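Local coordinates for oxidoreductase, NAD-binding/iron-sulfur cluster-binding protein (PDB 6ZY1), which carries a cobalamin and two [4Fe-4S] clusters, and probably uses them for the reductive dehalogenation of halogenated phenols such as bromohydroxybenzoic acid, at residues 310-315 and 406-411; 297-302 and 528-533; 434-439 and 633-638; 177-182 and 453-458. One frame throughout, in Å; residues are numbered along the deposited sequence.

Contact 1 of 4, residues 310-315 and 406-411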
# COMPACT_ATOMS: atom_id res chain seq x y z
N ARG A 310 26.70 8.15 -2.25
CA ARG A 310 25.78 7.22 -2.89
C ARG A 310 26.17 5.78 -2.55
O ARG A 310 27.35 5.45 -2.39
CB ARG A 310 25.77 7.44 -4.40
CG ARG A 310 25.08 8.75 -4.79
CD ARG A 310 25.27 9.08 -6.26
NE ARG A 310 24.55 8.17 -7.13
CZ ARG A 310 24.54 8.26 -8.46
NH1 ARG A 310 25.21 9.23 -9.06
NH2 ARG A 310 23.87 7.38 -9.18
N VAL A 311 25.16 4.93 -2.42
CA VAL A 311 25.33 3.57 -1.92
C VAL A 311 25.13 2.57 -3.05
O VAL A 311 24.19 2.70 -3.85
CB VAL A 311 24.36 3.26 -0.77
CG1 VAL A 311 24.75 1.96 -0.08
CG2 VAL A 311 24.33 4.41 0.21
N ALA A 312 25.99 1.56 -3.11
CA ALA A 312 25.76 0.45 -4.02
C ALA A 312 24.40 -0.17 -3.71
O ALA A 312 24.07 -0.38 -2.54
CB ALA A 312 26.87 -0.60 -3.87
N LYS A 313 23.62 -0.47 -4.75
CA LYS A 313 22.36 -1.18 -4.52
C LYS A 313 22.61 -2.49 -3.80
O LYS A 313 21.78 -2.94 -3.02
CB LYS A 313 21.63 -1.44 -5.84
CG LYS A 313 20.13 -1.44 -5.64
CD LYS A 313 19.42 -2.43 -6.53
CE LYS A 313 18.66 -1.74 -7.63
NZ LYS A 313 17.45 -2.54 -8.01
N ARG A 314 23.77 -3.10 -4.03
CA ARG A 314 24.21 -4.29 -3.32
C ARG A 314 24.29 -4.06 -1.81
O ARG A 314 24.44 -5.03 -1.06
CB ARG A 314 25.56 -4.73 -3.88
CG ARG A 314 26.28 -5.83 -3.11
CD ARG A 314 25.60 -7.18 -3.25
NE ARG A 314 26.47 -8.24 -2.76
CZ ARG A 314 26.71 -8.46 -1.47
NH1 ARG A 314 26.14 -7.69 -0.55
NH2 ARG A 314 27.52 -9.44 -1.10
N GLY A 315 24.18 -2.81 -1.36
CA GLY A 315 24.25 -2.50 0.05
C GLY A 315 22.90 -2.59 0.74
O GLY A 315 22.81 -2.63 1.97
N TYR A 406 20.93 5.10 -6.43
CA TYR A 406 21.98 4.18 -6.05
C TYR A 406 23.23 4.43 -6.88
O TYR A 406 23.15 4.92 -8.01
CB TYR A 406 21.54 2.73 -6.24
CG TYR A 406 20.46 2.27 -5.29
CD1 TYR A 406 20.76 1.98 -3.97
CD2 TYR A 406 19.15 2.12 -5.72
CE1 TYR A 406 19.78 1.57 -3.10
CE2 TYR A 406 18.17 1.71 -4.85
CZ TYR A 406 18.49 1.44 -3.55
OH TYR A 406 17.50 1.02 -2.70
N ALA A 407 24.38 4.09 -6.32
CA ALA A 407 25.63 4.28 -7.05
C ALA A 407 25.75 3.27 -8.19
O ALA A 407 26.19 3.62 -9.29
CB ALA A 407 26.82 4.18 -6.10
N SER A 408 25.37 2.02 -7.94
CA SER A 408 25.56 0.93 -8.89
C SER A 408 24.50 -0.13 -8.65
O SER A 408 24.03 -0.32 -7.53
CB SER A 408 26.95 0.32 -8.74
OG SER A 408 27.17 -0.06 -7.39
N ASP A 409 24.12 -0.82 -9.72
CA ASP A 409 23.18 -1.92 -9.58
C ASP A 409 23.88 -3.12 -8.93
O ASP A 409 25.11 -3.21 -8.88
CB ASP A 409 22.58 -2.29 -10.93
CG ASP A 409 23.58 -2.96 -11.84
OD1 ASP A 409 23.77 -4.19 -11.72
OD2 ASP A 409 24.17 -2.25 -12.69
N GLU A 410 23.07 -4.06 -8.43
CA GLU A 410 23.62 -5.17 -7.67
C GLU A 410 23.88 -6.41 -8.51
O GLU A 410 24.53 -7.34 -8.02
CB GLU A 410 22.68 -5.53 -6.51
CG GLU A 410 21.50 -6.41 -6.88
CD GLU A 410 20.45 -5.68 -7.69
OE1 GLU A 410 20.75 -4.59 -8.22
OE2 GLU A 410 19.31 -6.18 -7.78
N VAL A 411 23.42 -6.44 -9.76
CA VAL A 411 23.53 -7.63 -10.59
C VAL A 411 24.83 -7.58 -11.38
O VAL A 411 25.65 -8.50 -11.30
CB VAL A 411 22.32 -7.78 -11.52
CG1 VAL A 411 22.55 -8.93 -12.49
CG2 VAL A 411 21.06 -8.01 -10.71
O HOH W 1 16.22 -5.37 -7.76
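K313 lies across the ring of Y406: its CG sits over the middle of one face, 3.6 Å from the centroid and 6° off the ring normal, a CH-pi contact. The same ring takes V311 O at its edge, in the ring plane, 3.5 Å from CD1. With chi1 of Y406 at -69°, CG stands beside the backbone N and the ring leans over towards K313, while its far end reaches the bound cobalamin, for which Y406 is a binding residue. Beyond CG the lysine chain bends twice, at chi2 and chi3, and crosses the end of E410 at an angle. K313 CD comes to 3.0 Å from E410 OE1, but the salt bridge from K313 NZ to E410 OE1 is long, 3.9 Å. Water 1 fills in, donating to E410 OE2 and accepting weakly from K313 NZ; E410 OE2 also pairs with K319. At the other end R310 NH2 donates to Y406 O over 2.8 Å, coming in above the carbonyl plane. That guanidinium is further held by I416 O and, through NE, by Y405 O. Two backbone bonds zip the chains together between these ends, A407 N to V311 O and K313 N to S408 O. R314 meets E410 CB with its backbone N and CA and, a little farther off, its own CB; its guanidinium turns off to D325, A694 and T691. The contact ties the loop leading into helix 317-323 to the loop between strands 394-399 and 422-429, and so forms part of the cobalamin pocket wall.

Contact 2 of 4, residues 297-302 and 528-533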
# COMPACT_ATOMS: atom_id res chain seq x y z
N ASP A 297 11.28 25.28 3.84
CA ASP A 297 12.15 25.13 2.68
C ASP A 297 13.14 23.99 2.85
O ASP A 297 13.53 23.36 1.87
CB ASP A 297 12.89 26.44 2.41
CG ASP A 297 11.94 27.59 2.15
OD1 ASP A 297 11.23 27.54 1.12
OD2 ASP A 297 11.90 28.52 2.97
N GLU A 298 13.56 23.73 4.09
CA GLU A 298 14.47 22.63 4.38
C GLU A 298 13.81 21.67 5.37
O GLU A 298 12.97 22.08 6.17
CB GLU A 298 15.79 23.14 4.96
CG GLU A 298 16.72 23.75 3.92
CD GLU A 298 17.97 24.33 4.53
OE1 GLU A 298 17.86 25.02 5.56
OE2 GLU A 298 19.07 24.09 3.98
N PRO A 299 14.18 20.39 5.33
CA PRO A 299 13.55 19.42 6.24
C PRO A 299 13.79 19.77 7.69
O PRO A 299 14.67 20.56 8.04
CB PRO A 299 14.22 18.10 5.86
CG PRO A 299 14.69 18.31 4.47
CD PRO A 299 15.11 19.74 4.41
N THR A 300 12.98 19.17 8.56
CA THR A 300 13.10 19.41 9.99
C THR A 300 14.31 18.73 10.60
O THR A 300 14.58 18.92 11.79
CB THR A 300 11.83 18.96 10.70
OG1 THR A 300 11.68 17.55 10.56
CG2 THR A 300 10.61 19.66 10.11
N THR A 301 15.05 17.95 9.82
CA THR A 301 16.26 17.29 10.26
C THR A 301 17.38 17.63 9.28
O THR A 301 17.13 17.89 8.10
CB THR A 301 16.06 15.77 10.35
OG1 THR A 301 15.59 15.28 9.09
CG2 THR A 301 15.04 15.44 11.42
N LEU A 302 18.61 17.63 9.78
CA LEU A 302 19.73 18.16 9.01
C LEU A 302 20.05 17.28 7.81
O LEU A 302 20.12 16.05 7.93
CB LEU A 302 20.95 18.31 9.91
CG LEU A 302 22.18 18.94 9.28
CD1 LEU A 302 21.92 20.39 8.93
CD2 LEU A 302 23.35 18.82 10.23
N ASP A 528 6.97 20.19 -4.40
CA ASP A 528 6.49 20.49 -3.07
C ASP A 528 7.68 20.76 -2.13
O ASP A 528 8.84 20.54 -2.48
CB ASP A 528 5.63 19.34 -2.55
CG ASP A 528 4.43 19.07 -3.43
OD1 ASP A 528 3.59 19.98 -3.60
OD2 ASP A 528 4.32 17.95 -3.96
N ARG A 529 7.37 21.24 -0.93
CA ARG A 529 8.36 21.52 0.09
C ARG A 529 8.25 20.55 1.26
O ARG A 529 7.18 20.00 1.53
CB ARG A 529 8.22 22.95 0.63
CG ARG A 529 8.63 24.04 -0.34
CD ARG A 529 8.83 25.36 0.39
NE ARG A 529 7.59 25.90 0.93
CZ ARG A 529 7.52 26.89 1.81
NH1 ARG A 529 8.64 27.44 2.26
NH2 ARG A 529 6.35 27.33 2.25
N PRO A 530 9.35 20.32 1.98
CA PRO A 530 9.28 19.53 3.20
C PRO A 530 8.22 20.08 4.16
O PRO A 530 7.86 21.26 4.12
CB PRO A 530 10.68 19.67 3.80
CG PRO A 530 11.54 19.89 2.62
CD PRO A 530 10.73 20.72 1.66
N ILE A 531 7.74 19.20 5.03
CA ILE A 531 6.69 19.53 5.98
C ILE A 531 7.26 19.50 7.40
O ILE A 531 8.27 18.86 7.69
CB ILE A 531 5.48 18.59 5.87
CG1 ILE A 531 5.94 17.13 6.02
CG2 ILE A 531 4.76 18.81 4.55
CD1 ILE A 531 4.84 16.17 6.39
N ASP A 532 6.57 20.21 8.29
CA ASP A 532 6.95 20.28 9.70
C ASP A 532 5.67 20.24 10.53
O ASP A 532 4.99 21.26 10.68
CB ASP A 532 7.75 21.54 9.98
CG ASP A 532 8.00 21.77 11.45
OD1 ASP A 532 7.77 20.83 12.25
OD2 ASP A 532 8.41 22.89 11.82
N PHE A 533 5.33 19.05 11.05
CA PHE A 533 4.20 18.92 11.95
C PHE A 533 4.63 18.57 13.37
O PHE A 533 3.84 18.00 14.13
CB PHE A 533 3.18 17.91 11.40
CG PHE A 533 3.73 16.52 11.18
CD1 PHE A 533 4.39 16.20 10.01
CD2 PHE A 533 3.54 15.53 12.12
CE1 PHE A 533 4.87 14.91 9.79
CE2 PHE A 533 4.02 14.25 11.92
CZ PHE A 533 4.69 13.94 10.75
O HOH W 2 10.84 17.76 7.09
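R529 and D297 run side by side and join at their ends. Along the arginine, CB and CG lead out beside the aspartate, and the first close approach comes at CD, 3.3 Å from D297 OD1. The bend at chi3 (-67°) then swings the guanidinium towards the carboxylate. R529 NE and CZ stay farther off, and NH1 makes the salt bridge, 2.8 Å from D297 OD1; as a hydrogen bond it is weak, its N-H...O angle 148°. The oxygen lies near the guanidinium plane at its edge, although the two flat groups are turned 47° apart. Next along from this charged pair, P530 packs its ring on P299, CB against P299 CA and CG 4.0 Å from P299 CG. T300 closes the other end: its methyl CG2 rests 3.4 Å from D532 CB and just off I531 O, while OG1 bonds to E497. Water 2 links the backbones, accepting from T300 N and donating to I531 O. D532 has its charged partner in R294. This largely loop-built seam joins the chain ahead of helix 317-323 to the stretch between strand 514-521 and helix 535-540, with strand 497-498 beside it, close to the cobalamin.

Contact 3 of 4, residues 434-439 and 633-638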
# COMPACT_ATOMS: atom_id res chain seq x y z
N THR A 434 -6.79 -4.08 9.14
CA THR A 434 -6.08 -5.35 9.14
C THR A 434 -4.98 -5.35 10.19
O THR A 434 -4.86 -6.29 10.99
CB THR A 434 -5.50 -5.64 7.76
OG1 THR A 434 -6.56 -5.82 6.82
CG2 THR A 434 -4.65 -6.89 7.79
N MET A 435 -4.16 -4.30 10.21
CA MET A 435 -3.05 -4.23 11.15
C MET A 435 -3.53 -4.20 12.59
O MET A 435 -2.78 -4.57 13.49
CB MET A 435 -2.19 -3.00 10.87
CG MET A 435 -0.71 -3.21 11.18
SD MET A 435 0.32 -1.81 10.69
CE MET A 435 0.22 -1.91 8.90
N GLU A 436 -4.77 -3.77 12.82
CA GLU A 436 -5.29 -3.72 14.18
C GLU A 436 -5.49 -5.12 14.75
O GLU A 436 -5.21 -5.36 15.93
CB GLU A 436 -6.60 -2.93 14.19
CG GLU A 436 -6.92 -2.28 15.52
CD GLU A 436 -5.81 -1.36 16.01
OE1 GLU A 436 -4.95 -0.96 15.19
OE2 GLU A 436 -5.81 -1.03 17.22
N GLY A 437 -5.94 -6.06 13.93
CA GLY A 437 -6.10 -7.43 14.37
C GLY A 437 -4.85 -8.27 14.33
O GLY A 437 -4.87 -9.41 14.81
N ALA A 438 -3.75 -7.75 13.78
CA ALA A 438 -2.52 -8.51 13.60
C ALA A 438 -1.55 -8.24 14.74
O ALA A 438 -1.70 -7.30 15.52
CB ALA A 438 -1.86 -8.17 12.26
N SER A 439 -0.54 -9.10 14.83
CA SER A 439 0.56 -8.89 15.76
C SER A 439 1.61 -7.95 15.20
O SER A 439 2.42 -7.41 15.96
CB SER A 439 1.20 -10.23 16.12
OG SER A 439 2.32 -10.06 16.97
N LYS A 633 -3.07 -2.97 21.29
CA LYS A 633 -3.60 -4.29 21.59
C LYS A 633 -4.21 -4.90 20.34
O LYS A 633 -4.71 -4.19 19.46
CB LYS A 633 -4.66 -4.16 22.70
CG LYS A 633 -5.14 -5.48 23.28
CD LYS A 633 -5.85 -5.23 24.61
CE LYS A 633 -6.76 -6.39 24.99
NZ LYS A 633 -7.49 -6.12 26.26
N ARG A 634 -4.13 -6.22 20.24
CA ARG A 634 -4.67 -6.91 19.07
C ARG A 634 -6.19 -6.98 19.17
O ARG A 634 -6.73 -7.41 20.20
CB ARG A 634 -4.06 -8.30 18.94
CG ARG A 634 -2.57 -8.27 18.62
CD ARG A 634 -1.96 -9.65 18.59
NE ARG A 634 -1.99 -10.24 19.92
CZ ARG A 634 -2.79 -11.24 20.28
NH1 ARG A 634 -3.63 -11.76 19.40
NH2 ARG A 634 -2.75 -11.70 21.52
N ASN A 635 -6.86 -6.54 18.12
CA ASN A 635 -8.32 -6.49 18.05
C ASN A 635 -8.78 -7.78 17.39
O ASN A 635 -8.73 -7.91 16.17
CB ASN A 635 -8.78 -5.26 17.27
CG ASN A 635 -10.28 -5.16 17.15
OD1 ASN A 635 -11.01 -6.12 17.37
ND2 ASN A 635 -10.76 -3.98 16.78
N LEU A 636 -9.22 -8.74 18.20
CA LEU A 636 -9.48 -10.07 17.65
C LEU A 636 -10.60 -10.06 16.62
O LEU A 636 -10.67 -10.99 15.81
CB LEU A 636 -9.78 -11.07 18.77
CG LEU A 636 -8.48 -11.67 19.31
CD1 LEU A 636 -8.73 -12.52 20.54
CD2 LEU A 636 -7.81 -12.50 18.22
N ILE A 637 -11.44 -9.02 16.61
CA ILE A 637 -12.53 -8.98 15.63
C ILE A 637 -11.99 -8.75 14.23
O ILE A 637 -12.62 -9.16 13.24
CB ILE A 637 -13.55 -7.89 16.01
CG1 ILE A 637 -14.37 -8.34 17.22
CG2 ILE A 637 -14.44 -7.58 14.81
CD1 ILE A 637 -15.43 -7.34 17.65
N LYS A 638 -10.84 -8.11 14.10
CA LYS A 638 -10.29 -7.76 12.80
C LYS A 638 -9.39 -8.84 12.21
O LYS A 638 -8.83 -8.63 11.13
CB LYS A 638 -9.50 -6.45 12.89
CG LYS A 638 -10.30 -5.27 13.39
CD LYS A 638 -11.34 -4.82 12.38
CE LYS A 638 -12.05 -3.57 12.88
NZ LYS A 638 -12.76 -2.87 11.79
O HOH W 3 -3.42 -11.38 16.16
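E436 and N635 bring their flat groups almost perpendicular, 87° between carboxylate and amide, and do not stack: they touch through the carbons behind, E436 CG against N635 CB at 3.9 Å. The amide of N635 is fixed by other means. Its OD1 accepts from I637 N, 3.0 Å away and 29° out of the side-chain carbonyl plane, which makes an Asx turn, and its ND2 donates to R34 O. The third flat group, the R634 guanidinium, has all three nitrogens engaged: NE with R661 O, NH2 in a salt bridge with D662, and NH1 with water 3, which in turn donates to G437 O. The R634 chain bends at chi3 (-66°) after laying CG 3.4 Å from A438 O and CD alongside S439 CA. With an alanine here, D662 would probably be left without this charged mate and water 3 without its donor, and a gap would open beside A438 O. The backbone bond is N635 N to E436 O, 3.0 Å and nearly straight. Next to it G437 CA comes to 3.2 Å from N635 O in a CA-H...O contact, and K638 CB packs on G437 N. With no side chain at G437, the backbones of N635 and K638 come in close. K638 itself leads away, NZ bonding to N33 O and R36 O. The contact sets residues 434-439, on the short helix 432-437 and the chain just after it, against the loop between helix 619-628 and strand 645-647; helix 445-469 follows next in the chain.

Contact 4 of 4, residues 177-182 and 453-458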
# COMPACT_ATOMS: atom_id res chain seq x y z
N ALA A 177 -9.44 -6.60 -12.77
CA ALA A 177 -8.58 -7.70 -13.20
C ALA A 177 -7.48 -7.96 -12.19
O ALA A 177 -7.16 -9.12 -11.89
CB ALA A 177 -8.00 -7.40 -14.58
N GLU A 178 -6.88 -6.90 -11.64
CA GLU A 178 -5.88 -7.06 -10.59
C GLU A 178 -6.44 -7.89 -9.44
O GLU A 178 -5.90 -8.94 -9.10
CB GLU A 178 -5.42 -5.69 -10.09
CG GLU A 178 -4.47 -5.76 -8.91
CD GLU A 178 -4.69 -4.64 -7.90
OE1 GLU A 178 -4.60 -3.45 -8.28
OE2 GLU A 178 -4.97 -4.95 -6.72
N ILE A 179 -7.56 -7.43 -8.86
CA ILE A 179 -8.13 -8.09 -7.69
C ILE A 179 -8.56 -9.51 -8.02
O ILE A 179 -8.31 -10.45 -7.24
CB ILE A 179 -9.31 -7.28 -7.12
CG1 ILE A 179 -8.86 -5.87 -6.75
CG2 ILE A 179 -9.91 -7.99 -5.93
CD1 ILE A 179 -10.02 -4.94 -6.40
N ALA A 180 -9.22 -9.70 -9.16
CA ALA A 180 -9.61 -11.05 -9.56
C ALA A 180 -8.40 -11.95 -9.66
O ALA A 180 -8.44 -13.11 -9.22
CB ALA A 180 -10.36 -11.01 -10.89
N ALA A 181 -7.30 -11.44 -10.23
CA ALA A 181 -6.11 -12.26 -10.41
C ALA A 181 -5.51 -12.67 -9.07
O ALA A 181 -5.07 -13.81 -8.90
CB ALA A 181 -5.07 -11.50 -11.24
N ILE A 182 -5.48 -11.75 -8.11
CA ILE A 182 -4.90 -12.06 -6.81
C ILE A 182 -5.79 -13.04 -6.06
O ILE A 182 -5.31 -14.05 -5.54
CB ILE A 182 -4.70 -10.76 -6.01
CG1 ILE A 182 -3.65 -9.88 -6.71
CG2 ILE A 182 -4.30 -11.07 -4.58
CD1 ILE A 182 -3.78 -8.42 -6.38
N TYR A 453 2.83 -2.66 -2.10
CA TYR A 453 3.80 -2.74 -3.18
C TYR A 453 3.12 -2.97 -4.52
O TYR A 453 3.37 -2.26 -5.50
CB TYR A 453 4.79 -3.86 -2.91
CG TYR A 453 5.89 -3.50 -1.96
CD1 TYR A 453 6.35 -2.19 -1.86
CD2 TYR A 453 6.49 -4.47 -1.18
CE1 TYR A 453 7.38 -1.87 -0.99
CE2 TYR A 453 7.50 -4.16 -0.32
CZ TYR A 453 7.95 -2.87 -0.23
OH TYR A 453 8.97 -2.58 0.65
N MET A 454 2.27 -4.01 -4.60
CA MET A 454 1.60 -4.33 -5.84
C MET A 454 0.76 -3.16 -6.33
O MET A 454 0.78 -2.82 -7.52
CB MET A 454 0.74 -5.59 -5.64
CG MET A 454 -0.05 -6.04 -6.86
SD MET A 454 -1.65 -5.22 -7.01
CE MET A 454 -2.29 -5.35 -5.34
N ARG A 455 0.03 -2.50 -5.42
CA ARG A 455 -0.86 -1.42 -5.82
C ARG A 455 -0.09 -0.18 -6.25
O ARG A 455 -0.49 0.52 -7.19
CB ARG A 455 -1.82 -1.08 -4.68
CG ARG A 455 -2.75 0.07 -4.98
CD ARG A 455 -3.67 -0.24 -6.15
NE ARG A 455 -4.31 -1.54 -6.00
CZ ARG A 455 -5.30 -1.78 -5.15
NH1 ARG A 455 -5.76 -0.81 -4.38
NH2 ARG A 455 -5.83 -3.00 -5.08
N GLY A 456 1.01 0.13 -5.56
CA GLY A 456 1.80 1.28 -5.95
C GLY A 456 2.48 1.09 -7.30
O GLY A 456 2.40 1.95 -8.18
N ALA A 457 3.13 -0.07 -7.48
CA ALA A 457 3.78 -0.37 -8.75
C ALA A 457 2.80 -0.26 -9.91
O ALA A 457 3.14 0.29 -10.96
CB ALA A 457 4.40 -1.77 -8.70
N GLU A 458 1.58 -0.78 -9.73
CA GLU A 458 0.56 -0.65 -10.76
C GLU A 458 0.30 0.81 -11.10
O GLU A 458 0.36 1.22 -12.27
CB GLU A 458 -0.72 -1.33 -10.30
CG GLU A 458 -1.97 -0.88 -11.01
CD GLU A 458 -3.20 -1.59 -10.49
OE1 GLU A 458 -3.10 -2.81 -10.22
OE2 GLU A 458 -4.26 -0.94 -10.34
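M454 pushes its thioether towards E178 from the opposite direction, SD 3.2 Å from E178 CD and CE 3.0 Å from E178 OE2, a tight fit. Bends at chi2 and chi3 curl the methionine so that its methyl also meets I182 CD1 tip to tip, 3.6 Å apart. One residue on, R455 takes the same carboxylate side-on. Its NH2 donates to E178 OE2 over 2.7 Å, almost straight at 176°, on the syn lone pair and in the guanidinium plane, while its NE donates to E178 OE1 over 3.0 Å, also on the syn side. Two successive folds in the arginine chain, at chi2 and chi3, turn it to present this edge. NH1 of R455 pairs with D118, and NH2 has a second acceptor in L117 O. With an alanine here in place of E178, R455 would probably keep D118 but lose its two-pronged mate, leaving M454 freer to turn into the gap. A turn later E458 arrives extended, its OE1 2.5 Å from E178 OE1 and the carboxylate planes 62° apart; its OE2 is salt-bridged to R175, and the nearby arginines probably offset the gathered acid charge. Segments 177-182 and 453-458, on helices 168-189 and 445-469, run roughly antiparallel at 148°, their axes 12.3 Å apart at closest approach, so that long side chains have to bridge the space. Helix 342-354 packs on E178 and I182, helix 74-85 on E178 and E458, and strand 142-149 on I179.

How the contacts relate
Contacts 1 and 4 are buried, contacts 2 and 3 only partly so, and contact 4 lies closest to the chain centre, about 10 Å away. Contact 4 is helix against helix and works almost wholly through side chains, above all a charge cluster; contacts 1 and 2 join loop to loop, and contact 3 sets a short helix against a loop. Contacts 1 and 3 rely on backbone bonds as well. Contacts 1 and 2 both use the long loop between helices 274-278 and 317-323, near the cobalamin, with centres 27 Å apart. Contacts 3 and 4 use successive helices, 432-437 and 445-469. In contact 2 the salt bridge across the segments joins two exposed residues, whereas the buried charges of contact 4 have several partners.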